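Local coordinates for tyrosine specific protein phosphatase (Trypanosoma cruzi, PDB 4AZ1) that probably removes phosphate from phosphotyrosine residues of proteins, at residues Gln99-Lys111 and Ile143-Glu155. Residues are numbered along the deposited sequence; the frame is centred on the assembly and turned at random. Where two conformers were deposited one is given.
Sequences QGIPDFLAMLYEK and IAVSGNCGLTISE
L151 of the β-hairpin 143–155 lies against A106 and Y109 of helix 101–110 in the protein tyrosine phosphatase fold, where strand 142–145, the outermost of the mixed β-sheet within its own chain, pairs with 151–164. The strands run across the helix, the axis of 151–155 at 77° to it, with a type I' turn, G147 to G150, at the hairpin tip. The tight part is largely apolar. The two methyls of L151 split along the helix: CD1 sits 3.9 Å from A106 CB, while CD2 reaches Y109 CB at 3.7 Å, one turn further on. V145 straddles the first turn. Its CG1, anti to the carbonyl carbon (chi1 -70°), lies 4.0 Å from L105 CD1 and also meets I101 CG2, whereas CG2 leans on P102. Further along the hairpin, L105 CD1 lies 4.2 Å from I153 CG2, and I153 continues onto L174 and L176 of strand 169–177 and F186 of strand 184–191. Lacking a side chain, G147 packs its CA 4.0 Å from P102 CB. The open side is the tip of the turn, which faces solvent at C149. D53 of the second subunit accepts hydrogen bonds from the backbone N atoms of S146 and G147, so the hairpin also meets the dimer partner. D103 turns its carboxylate to K48 in a salt bridge. Beside it the N148 amide, its plane 80° from that carboxylate, belongs to the tight part, with ND2 3.1 Å from P102 C.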
loop_
_atom_site.group_PDB
_atom_site.type_symbol
_atom_site.label_atom_id
_atom_site.label_comp_id
_atom_site.label_asym_id
_atom_site.label_seq_id
_atom_site.Cartn_x
_atom_site.Cartn_y
_atom_site.Cartn_z
ATOM N N GLN A 99 -2.610 -3.375 0.739
ATOM C CA GLN A 99 -2.367 -3.320 -0.699
ATOM C C GLN A 99 -3.160 -2.202 -1.386
ATOM O O GLN A 99 -2.941 -1.909 -2.560
ATOM C CB GLN A 99 -2.638 -4.677 -1.357
ATOM C CG GLN A 99 -1.862 -5.844 -0.725
ATOM C CD GLN A 99 -0.338 -5.731 -0.852
ATOM O OE1 GLN A 99 0.190 -4.875 -1.568
ATOM N NE2 GLN A 99 0.374 -6.615 -0.154
ATOM N N GLY A 100 -4.056 -1.555 -0.646
ATOM C CA GLY A 100 -4.844 -0.465 -1.194
ATOM C C GLY A 100 -4.378 0.897 -0.705
ATOM O O GLY A 100 -4.865 1.936 -1.164
ATOM N N ILE A 101 -3.435 0.895 0.230
ATOM C CA ILE A 101 -2.890 2.151 0.743
ATOM C C ILE A 101 -2.221 3.032 -0.331
ATOM O O ILE A 101 -2.400 4.251 -0.303
ATOM C CB ILE A 101 -1.975 1.930 1.971
ATOM C CG1 ILE A 101 -2.823 1.600 3.198
ATOM C CG2 ILE A 101 -1.100 3.165 2.272
ATOM C CD1 ILE A 101 -1.990 1.127 4.404
ATOM N N PRO A 102 -1.471 2.428 -1.285
ATOM C CA PRO A 102 -0.876 3.320 -2.288
ATOM C C PRO A 102 -1.957 4.055 -3.088
ATOM O O PRO A 102 -1.782 5.243 -3.406
ATOM C CB PRO A 102 -0.100 2.361 -3.200
ATOM C CG PRO A 102 0.186 1.160 -2.351
ATOM C CD PRO A 102 -1.002 1.034 -1.440
ATOM N N ASP A 103 -3.044 3.355 -3.415
ATOM C CA ASP A 103 -4.195 3.978 -4.074
ATOM C C ASP A 103 -4.753 5.122 -3.238
ATOM O O ASP A 103 -5.099 6.192 -3.756
ATOM C CB ASP A 103 -5.301 2.947 -4.275
ATOM C CG ASP A 103 -4.838 1.742 -5.071
ATOM O OD1 ASP A 103 -4.009 0.952 -4.542
ATOM O OD2 ASP A 103 -5.314 1.588 -6.218
ATOM N N PHE A 104 -4.851 4.889 -1.940
ATOM C CA PHE A 104 -5.469 5.862 -1.048
ATOM C C PHE A 104 -4.608 7.126 -1.027
ATOM O O PHE A 104 -5.113 8.244 -1.203
ATOM C CB PHE A 104 -5.604 5.252 0.345
ATOM C CG PHE A 104 -6.242 6.162 1.370
ATOM C CD1 PHE A 104 -7.593 6.481 1.301
ATOM C CD2 PHE A 104 -5.493 6.668 2.424
ATOM C CE1 PHE A 104 -8.180 7.301 2.267
ATOM C CE2 PHE A 104 -6.073 7.496 3.390
ATOM C CZ PHE A 104 -7.411 7.807 3.313
ATOM N N LEU A 105 -3.305 6.943 -0.840
ATOM C CA LEU A 105 -2.381 8.075 -0.766
ATOM C C LEU A 105 -2.312 8.816 -2.096
ATOM O O LEU A 105 -2.213 10.056 -2.134
ATOM C CB LEU A 105 -0.981 7.615 -0.334
ATOM C CG LEU A 105 -0.892 6.979 1.061
ATOM C CD1 LEU A 105 0.560 6.646 1.462
ATOM C CD2 LEU A 105 -1.535 7.849 2.114
ATOM N N ALA A 106 -2.352 8.056 -3.188
ATOM C CA ALA A 106 -2.312 8.656 -4.517
ATOM C C ALA A 106 -3.538 9.534 -4.736
ATOM O O ALA A 106 -3.454 10.603 -5.357
ATOM C CB ALA A 106 -2.244 7.582 -5.589
ATOM N N MET A 107 -4.681 9.056 -4.250
ATOM C CA MET A 107 -5.922 9.816 -4.311
ATOM C C MET A 107 -5.771 11.116 -3.543
ATOM O O MET A 107 -6.088 12.179 -4.074
ATOM C CB MET A 107 -7.090 9.005 -3.742
ATOM C CG MET A 107 -8.435 9.730 -3.793
ATOM S SD MET A 107 -8.762 10.755 -2.326
ATOM C CE MET A 107 -8.510 9.524 -1.032
ATOM N N LEU A 108 -5.283 11.030 -2.302
ATOM C CA LEU A 108 -5.097 12.219 -1.477
ATOM C C LEU A 108 -4.227 13.213 -2.215
ATOM O O LEU A 108 -4.479 14.426 -2.193
ATOM C CB LEU A 108 -4.413 11.862 -0.161
ATOM C CG LEU A 108 -5.213 11.023 0.818
ATOM C CD1 LEU A 108 -4.403 10.822 2.092
ATOM C CD2 LEU A 108 -6.533 11.748 1.095
ATOM N N TYR A 109 -3.207 12.685 -2.884
ATOM C CA TYR A 109 -2.222 13.515 -3.543
ATOM C C TYR A 109 -2.760 14.157 -4.814
ATOM O O TYR A 109 -2.628 15.364 -5.002
ATOM C CB TYR A 109 -0.961 12.706 -3.863
ATOM C CG TYR A 109 0.116 13.561 -4.471
ATOM C CD1 TYR A 109 0.932 14.357 -3.669
ATOM C CD2 TYR A 109 0.305 13.601 -5.848
ATOM C CE1 TYR A 109 1.913 15.161 -4.225
ATOM C CE2 TYR A 109 1.291 14.404 -6.413
ATOM C CZ TYR A 109 2.089 15.177 -5.595
ATOM O OH TYR A 109 3.064 15.975 -6.147
ATOM N N GLU A 110 -3.327 13.347 -5.701
ATOM C CA GLU A 110 -3.833 13.854 -6.974
ATOM C C GLU A 110 -5.027 14.801 -6.784
ATOM O O GLU A 110 -5.160 15.794 -7.504
ATOM C CB GLU A 110 -4.225 12.693 -7.901
ATOM C CG GLU A 110 -4.545 13.123 -9.338
ATOM C CD GLU A 110 -5.859 12.554 -9.843
ATOM O OE1 GLU A 110 -6.259 11.467 -9.372
ATOM O OE2 GLU A 110 -6.497 13.199 -10.706
ATOM N N LYS A 111 -5.885 14.492 -5.810
ATOM C CA LYS A 111 -7.069 15.308 -5.556
ATOM C C LYS A 111 -6.792 16.487 -4.629
ATOM O O LYS A 111 -7.678 17.318 -4.413
ATOM C CB LYS A 111 -8.216 14.451 -4.997
ATOM C CG LYS A 111 -8.800 13.503 -6.022
ATOM C CD LYS A 111 -9.309 14.283 -7.221
ATOM C CE LYS A 111 -9.766 13.363 -8.339
ATOM N NZ LYS A 111 -10.490 14.118 -9.427
ATOM N N ILE A 143 7.669 7.581 5.710
ATOM C CA ILE A 143 7.528 6.240 5.146
ATOM C C ILE A 143 7.145 6.349 3.662
ATOM O O ILE A 143 6.701 7.410 3.205
ATOM C CB ILE A 143 6.483 5.414 5.902
ATOM C CG1 ILE A 143 5.133 6.127 5.871
ATOM C CG2 ILE A 143 6.925 5.172 7.337
ATOM C CD1 ILE A 143 4.045 5.412 6.673
ATOM N N ALA A 144 7.306 5.262 2.914
ATOM C CA ALA A 144 6.999 5.290 1.480
ATOM C C ALA A 144 6.142 4.097 1.032
ATOM O O ALA A 144 6.134 3.038 1.681
ATOM C CB ALA A 144 8.290 5.372 0.663
ATOM N N VAL A 145 5.391 4.287 -0.054
ATOM C CA VAL A 145 4.744 3.172 -0.735
ATOM C C VAL A 145 5.447 2.983 -2.067
ATOM O O VAL A 145 5.981 3.938 -2.650
ATOM C CB VAL A 145 3.221 3.360 -0.922
ATOM C CG1 VAL A 145 2.490 3.270 0.420
ATOM C CG2 VAL A 145 2.907 4.686 -1.640
ATOM N N SER A 146 5.491 1.746 -2.533
ATOM C CA SER A 146 6.167 1.465 -3.782
ATOM C C SER A 146 5.161 1.527 -4.933
ATOM O O SER A 146 5.516 1.872 -6.066
ATOM C CB SER A 146 6.830 0.096 -3.713
ATOM O OG SER A 146 7.387 -0.250 -4.966
ATOM N N GLY A 147 3.907 1.196 -4.624
ATOM C CA GLY A 147 2.852 1.136 -5.622
ATOM C C GLY A 147 2.539 2.479 -6.253
ATOM O O GLY A 147 2.877 3.526 -5.698
ATOM N N ASN A 148 1.894 2.441 -7.418
ATOM C CA ASN A 148 1.479 3.651 -8.121
ATOM C C ASN A 148 2.644 4.597 -8.404
ATOM O O ASN A 148 2.518 5.811 -8.235
ATOM C CB ASN A 148 0.380 4.380 -7.341
ATOM C CG ASN A 148 -0.900 3.565 -7.227
ATOM O OD1 ASN A 148 -1.267 2.833 -8.144
ATOM N ND2 ASN A 148 -1.583 3.692 -6.102
ATOM N N CYS A 149 3.778 4.025 -8.811
ATOM C CA CYS A 149 4.996 4.779 -9.122
ATOM C C CYS A 149 5.628 5.521 -7.939
ATOM O O CYS A 149 6.533 6.349 -8.124
ATOM C CB CYS A 149 4.773 5.716 -10.316
ATOM S SG CYS A 149 4.493 4.799 -11.847
ATOM N N GLY A 150 5.150 5.216 -6.734
ATOM C CA GLY A 150 5.795 5.656 -5.512
ATOM C C GLY A 150 5.348 6.980 -4.922
ATOM O O GLY A 150 5.332 8.011 -5.596
ATOM N N LEU A 151 4.992 6.951 -3.643
ATOM C CA LEU A 151 4.744 8.178 -2.892
ATOM C C LEU A 151 5.487 8.089 -1.572
ATOM O O LEU A 151 5.706 6.996 -1.031
ATOM C CB LEU A 151 3.253 8.390 -2.621
ATOM C CG LEU A 151 2.299 8.668 -3.790
ATOM C CD1 LEU A 151 1.385 7.477 -4.066
ATOM C CD2 LEU A 151 1.469 9.913 -3.515
ATOM N N THR A 152 5.887 9.241 -1.057
ATOM C CA THR A 152 6.462 9.306 0.271
ATOM C C THR A 152 5.519 10.159 1.100
ATOM O O THR A 152 4.980 11.155 0.607
ATOM C CB THR A 152 7.866 9.917 0.228
ATOM O OG1 THR A 152 8.738 9.051 -0.513
ATOM C CG2 THR A 152 8.430 10.126 1.639
ATOM N N ILE A 153 5.279 9.757 2.340
ATOM C CA ILE A 153 4.498 10.583 3.258
ATOM C C ILE A 153 5.338 10.865 4.516
ATOM O O ILE A 153 5.993 9.961 5.064
ATOM C CB ILE A 153 3.103 9.950 3.541
ATOM C CG1 ILE A 153 2.295 10.790 4.536
ATOM C CG2 ILE A 153 3.237 8.535 4.012
ATOM C CD1 ILE A 153 0.850 10.248 4.736
ATOM N N SER A 154 5.361 12.126 4.946
ATOM C CA SER A 154 6.296 12.547 5.982
ATOM C C SER A 154 5.604 13.381 7.031
ATOM O O SER A 154 4.562 13.996 6.768
ATOM C CB SER A 154 7.431 13.393 5.390
ATOM O OG SER A 154 7.954 12.818 4.216
ATOM N N GLU A 155 6.197 13.427 8.218
ATOM C CA GLU A 155 5.731 14.328 9.253
ATOM C C GLU A 155 6.161 15.743 8.865
ATOM O O GLU A 155 7.289 15.944 8.440
ATOM C CB GLU A 155 6.315 13.934 10.612
ATOM C CG GLU A 155 5.852 14.844 11.749
ATOM C CD GLU A 155 6.088 14.259 13.131
ATOM O OE1 GLU A 155 6.761 13.199 13.230
ATOM O OE2 GLU A 155 5.591 14.868 14.114
#